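Local atomic coordinates of 6-phosphogluconate dehydrogenase NAD-binding (Dyadobacter fermentans, PDB entry 4GBJ), a protein that probably acts as an NAD(P)-binding oxidoreductase of the 6-phosphogluconate and 3-hydroxyisobutyrate dehydrogenase type. Residues Lys7-Gly12 with Ile64-Leu69; Ala21-Leu25 with Leu44-Ala49. All coordinates share one frame; numbering follows the deposited sequence.

Contact 1 of 2, residues Lys7-Gly12 with Ile64-Leu69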
# COMPACT_ATOMS: atom_id res chain seq x y z
N LYS B 7 40.45 -11.57 -1.83
CA LYS B 7 40.22 -10.77 -0.63
C LYS B 7 38.80 -11.01 -0.08
O LYS B 7 38.69 -11.61 0.99
CB LYS B 7 40.45 -9.27 -0.94
CG LYS B 7 40.02 -8.29 0.15
CD LYS B 7 39.55 -6.97 -0.48
CE LYS B 7 39.44 -5.86 0.53
NZ LYS B 7 40.75 -5.20 0.78
N ILE B 8 37.75 -10.49 -0.77
CA ILE B 8 36.35 -10.64 -0.31
C ILE B 8 35.77 -11.96 -0.81
O ILE B 8 35.77 -12.21 -2.02
CB ILE B 8 35.47 -9.42 -0.75
CG1 ILE B 8 35.84 -8.16 0.07
CG2 ILE B 8 33.94 -9.71 -0.53
CD1 ILE B 8 35.33 -6.91 -0.52
N ALA B 9 35.28 -12.83 0.10
CA ALA B 9 34.62 -14.07 -0.37
C ALA B 9 33.15 -13.76 -0.68
O ALA B 9 32.52 -12.97 0.01
CB ALA B 9 34.72 -15.18 0.66
N PHE B 10 32.62 -14.34 -1.74
CA PHE B 10 31.26 -14.11 -2.18
C PHE B 10 30.62 -15.44 -2.51
O PHE B 10 30.95 -16.06 -3.51
CB PHE B 10 31.24 -13.18 -3.41
CG PHE B 10 29.95 -12.42 -3.53
CD1 PHE B 10 29.88 -11.09 -3.14
CD2 PHE B 10 28.82 -13.02 -4.04
CE1 PHE B 10 28.68 -10.38 -3.26
CE2 PHE B 10 27.62 -12.31 -4.15
CZ PHE B 10 27.56 -10.99 -3.77
N LEU B 11 29.70 -15.87 -1.67
CA LEU B 11 29.05 -17.16 -1.77
C LEU B 11 27.58 -17.04 -2.20
O LEU B 11 26.79 -16.44 -1.50
CB LEU B 11 29.15 -17.86 -0.41
CG LEU B 11 30.55 -17.93 0.21
CD1 LEU B 11 30.50 -18.63 1.55
CD2 LEU B 11 31.51 -18.68 -0.68
N GLY B 12 27.23 -17.62 -3.35
CA GLY B 12 25.87 -17.59 -3.87
C GLY B 12 25.76 -16.53 -4.94
O GLY B 12 25.80 -15.34 -4.63
N ILE B 64 36.35 -10.87 4.91
CA ILE B 64 34.94 -10.58 4.70
C ILE B 64 34.34 -11.64 3.80
O ILE B 64 34.93 -11.99 2.79
CB ILE B 64 34.76 -9.18 4.06
CG1 ILE B 64 35.21 -8.06 5.02
CG2 ILE B 64 33.30 -8.94 3.63
CD1 ILE B 64 35.71 -6.82 4.31
N VAL B 65 33.15 -12.13 4.14
CA VAL B 65 32.45 -13.07 3.27
C VAL B 65 31.01 -12.57 3.11
O VAL B 65 30.38 -12.23 4.07
CB VAL B 65 32.51 -14.55 3.74
CG1 VAL B 65 32.03 -14.71 5.19
CG2 VAL B 65 31.67 -15.42 2.80
N PHE B 66 30.55 -12.46 1.89
CA PHE B 66 29.15 -12.14 1.59
C PHE B 66 28.46 -13.42 1.22
O PHE B 66 29.08 -14.23 0.55
CB PHE B 66 29.03 -11.15 0.43
CG PHE B 66 29.32 -9.71 0.74
CD1 PHE B 66 28.30 -8.78 0.81
CD2 PHE B 66 30.62 -9.27 0.98
CE1 PHE B 66 28.55 -7.46 1.14
CE2 PHE B 66 30.87 -7.94 1.30
CZ PHE B 66 29.83 -7.05 1.39
N SER B 67 27.18 -13.60 1.60
CA SER B 67 26.40 -14.72 1.12
C SER B 67 25.02 -14.27 0.71
O SER B 67 24.42 -13.37 1.32
CB SER B 67 26.29 -15.83 2.16
OG SER B 67 25.50 -15.47 3.28
N VAL B 68 24.52 -14.88 -0.35
CA VAL B 68 23.15 -14.59 -0.77
C VAL B 68 22.64 -15.90 -1.32
O VAL B 68 23.17 -16.42 -2.31
CB VAL B 68 23.00 -13.38 -1.71
CG1 VAL B 68 23.77 -13.53 -2.99
CG2 VAL B 68 21.53 -13.11 -2.00
N LEU B 69 21.75 -16.53 -0.53
CA LEU B 69 21.23 -17.85 -0.81
C LEU B 69 19.72 -17.85 -0.70
O LEU B 69 19.13 -16.86 -0.30
CB LEU B 69 21.89 -18.85 0.14
CG LEU B 69 23.43 -18.89 0.06
CD1 LEU B 69 24.02 -19.62 1.22
CD2 LEU B 69 23.92 -19.57 -1.21
O HOH W 1 38.34 -9.66 3.43
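F10 and F66, level with each other on adjacent parallel strands, turn their rings out by different torsions: CG of F10 stands anti to its own backbone N (chi1 -154°), whereas CG of F66 lies beside the nitrogen and anti to the carbonyl carbon (chi1 -78°). The ring planes end up only 10° apart but slid past one another, their centroids separated by 5.8 Å, and overlap is slight. Contact is made instead by CD1 of the F10 ring, which comes obliquely within 3.7 Å of F66 CB. On the same face of the sheet, the CG2 branch of I8 reaches F66 CD2 at 3.7 Å. On the other face V65 CG2 touches both A9 CB and L11 CD1, the latter 3.6 Å away. Four backbone bonds join the strands in parallel register: A9 N gives to I64 O, A9 O takes F66 N, L11 N gives to F66 O in an almost straight bond of 2.8 Å, and L11 O takes V68 N at 3.0 Å. One water extends the pairing, donating to K7 O and accepting from I64 N. G12, first glycine of a Rossmann-like GxGxxG pattern, has a positive phi and approaches V68 O with its CA at 3.3 Å; a side chain here would run into that oxygen. Strand 31-34 bonds to the far edge of 8-11, while S67 OG bonds to H93 on the other flank. Helix 143-153 packs on I64 and F66, and helix 72-78 meets L11 on the opposite face and also touches L69, just beyond the strand.

Contact 2 of 2, residues Ala21-Leu25 with Leu44-Ala49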
# COMPACT_ATOMS: atom_id res chain seq x y z
N ALA B 21 27.92 -8.95 -7.20
CA ALA B 21 29.36 -9.23 -7.35
C ALA B 21 29.98 -8.43 -8.51
O ALA B 21 31.12 -7.98 -8.42
CB ALA B 21 29.58 -10.72 -7.58
N GLU B 22 29.23 -8.25 -9.60
CA GLU B 22 29.73 -7.46 -10.74
C GLU B 22 30.05 -6.00 -10.33
O GLU B 22 31.05 -5.44 -10.75
CB GLU B 22 28.72 -7.48 -11.89
CG GLU B 22 28.58 -8.85 -12.54
CD GLU B 22 27.61 -8.95 -13.69
OE1 GLU B 22 26.64 -8.16 -13.73
OE2 GLU B 22 27.79 -9.86 -14.53
N ILE B 23 29.21 -5.40 -9.51
CA ILE B 23 29.45 -4.03 -9.05
C ILE B 23 30.68 -3.96 -8.12
O ILE B 23 31.42 -2.97 -8.19
CB ILE B 23 28.19 -3.47 -8.36
CG1 ILE B 23 27.16 -3.10 -9.41
CG2 ILE B 23 28.48 -2.27 -7.46
CD1 ILE B 23 25.75 -3.23 -8.93
N LEU B 24 30.89 -4.97 -7.26
CA LEU B 24 32.03 -4.93 -6.35
C LEU B 24 33.32 -5.13 -7.13
O LEU B 24 34.31 -4.49 -6.80
CB LEU B 24 31.86 -5.96 -5.21
CG LEU B 24 30.64 -5.74 -4.31
CD1 LEU B 24 30.56 -6.82 -3.20
CD2 LEU B 24 30.61 -4.32 -3.71
N LEU B 25 33.28 -5.93 -8.20
CA LEU B 25 34.43 -6.07 -9.08
C LEU B 25 34.71 -4.74 -9.83
O LEU B 25 35.84 -4.24 -9.75
CB LEU B 25 34.20 -7.20 -10.08
CG LEU B 25 34.27 -8.58 -9.49
CD1 LEU B 25 33.65 -9.60 -10.44
CD2 LEU B 25 35.73 -8.96 -9.11
N LEU B 44 31.84 -13.57 -13.99
CA LEU B 44 32.59 -12.81 -12.97
C LEU B 44 34.12 -13.02 -13.10
O LEU B 44 34.89 -12.10 -12.77
CB LEU B 44 32.12 -13.18 -11.55
CG LEU B 44 30.62 -13.12 -11.29
CD1 LEU B 44 30.32 -13.37 -9.83
CD2 LEU B 44 30.03 -11.80 -11.73
N THR B 45 34.56 -14.20 -13.61
CA THR B 45 35.99 -14.46 -13.84
C THR B 45 36.54 -13.52 -14.94
O THR B 45 37.71 -13.14 -14.88
CB THR B 45 36.27 -15.93 -14.19
OG1 THR B 45 35.43 -16.38 -15.25
CG2 THR B 45 36.08 -16.84 -13.00
N LYS B 46 35.67 -13.10 -15.88
CA LYS B 46 36.07 -12.18 -16.94
C LYS B 46 36.26 -10.77 -16.37
O LYS B 46 37.08 -10.01 -16.89
CB LYS B 46 35.03 -12.15 -18.09
CG LYS B 46 34.40 -13.50 -18.52
CD LYS B 46 35.39 -14.67 -18.74
CE LYS B 46 35.87 -14.76 -20.18
NZ LYS B 46 34.97 -15.61 -21.02
N LEU B 47 35.53 -10.44 -15.28
CA LEU B 47 35.60 -9.13 -14.62
C LEU B 47 36.73 -9.03 -13.57
O LEU B 47 36.87 -7.96 -12.98
CB LEU B 47 34.24 -8.78 -13.97
CG LEU B 47 33.34 -7.88 -14.81
CD1 LEU B 47 32.92 -8.56 -16.09
CD2 LEU B 47 32.13 -7.45 -14.00
N GLY B 48 37.53 -10.09 -13.38
CA GLY B 48 38.66 -10.10 -12.46
C GLY B 48 38.56 -11.08 -11.29
O GLY B 48 39.58 -11.38 -10.67
N ALA B 49 37.36 -11.60 -10.99
CA ALA B 49 37.17 -12.53 -9.85
C ALA B 49 37.86 -13.88 -10.05
O ALA B 49 38.09 -14.30 -11.17
CB ALA B 49 35.68 -12.79 -9.61
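The flat carboxylate of E22 only skirts L44, OE2 staying 4.1 Å from L44 CD2; the closer approach is that of its aliphatic stem. Another flat group, the peptide linking G48 to A49, has the CD2 methyl of L25 over one face, 3.6 Å from A49 N. The other branch of L25 turns to the preceding helix end, where CD1 lies 3.6 Å from L44 O and also touches L47 CB. With CG beside the backbone N (chi1 -72°), L25 directs this fork into the turn that ends helix 42-46, and both methyls come near A49 CB. That turn is a Schellman motif: A49 N bonds back to L44 O at 3.1 Å, G48 N makes a weak bond to T45 O, and G48 carries the positive phi that suits glycine. Replacing L25 by an alanine would remove both methyls and would probably open a gap between L47 CB and A49 CB, leaving the face of the G48-A49 peptide without its apolar neighbour. At the start of this turn, L44 splits its methyls between two neighbours, CD1 meeting A21 CB at 3.6 Å and CD2 reaching E22 CG at 3.4 Å, its side chain crossing that of E22 at about a right angle. L47 CD2 comes obliquely to E22 CB, 4.0 Å away, at the exposed border. L31 of strand 31-34 touches A21, L25 and A49 from the sheet side. With no hydrogen bond between the segments, the association rests on apolar contact; E22 contributes mainly the carbons of its side chain, so the fit depends on shape and apolar burial and not on charge.

How the contacts relate
Contact 2 is nested along the chain inside the loop that contact 1 closes: strand 8-11 leads into helix 17-26, strand 31-34 and helix 42-46 follow, and strand 64-67 then returns beside 8-11. Their centres are 13 Å apart, both within the NAD-binding domain. Contact 1 lies within the parallel part of the mixed sheet, whereas contact 2 joins helix 17-26 to the end of helix 42-46 and the turn that follows. They touch directly where F10 CZ packs 4.0 Å from A21 N and F10 CE1 meets L24 CD1. This order, with the glycine-rich turn between the first strand and helix, is that of a Rossmann fold, consistent with dinucleotide binding.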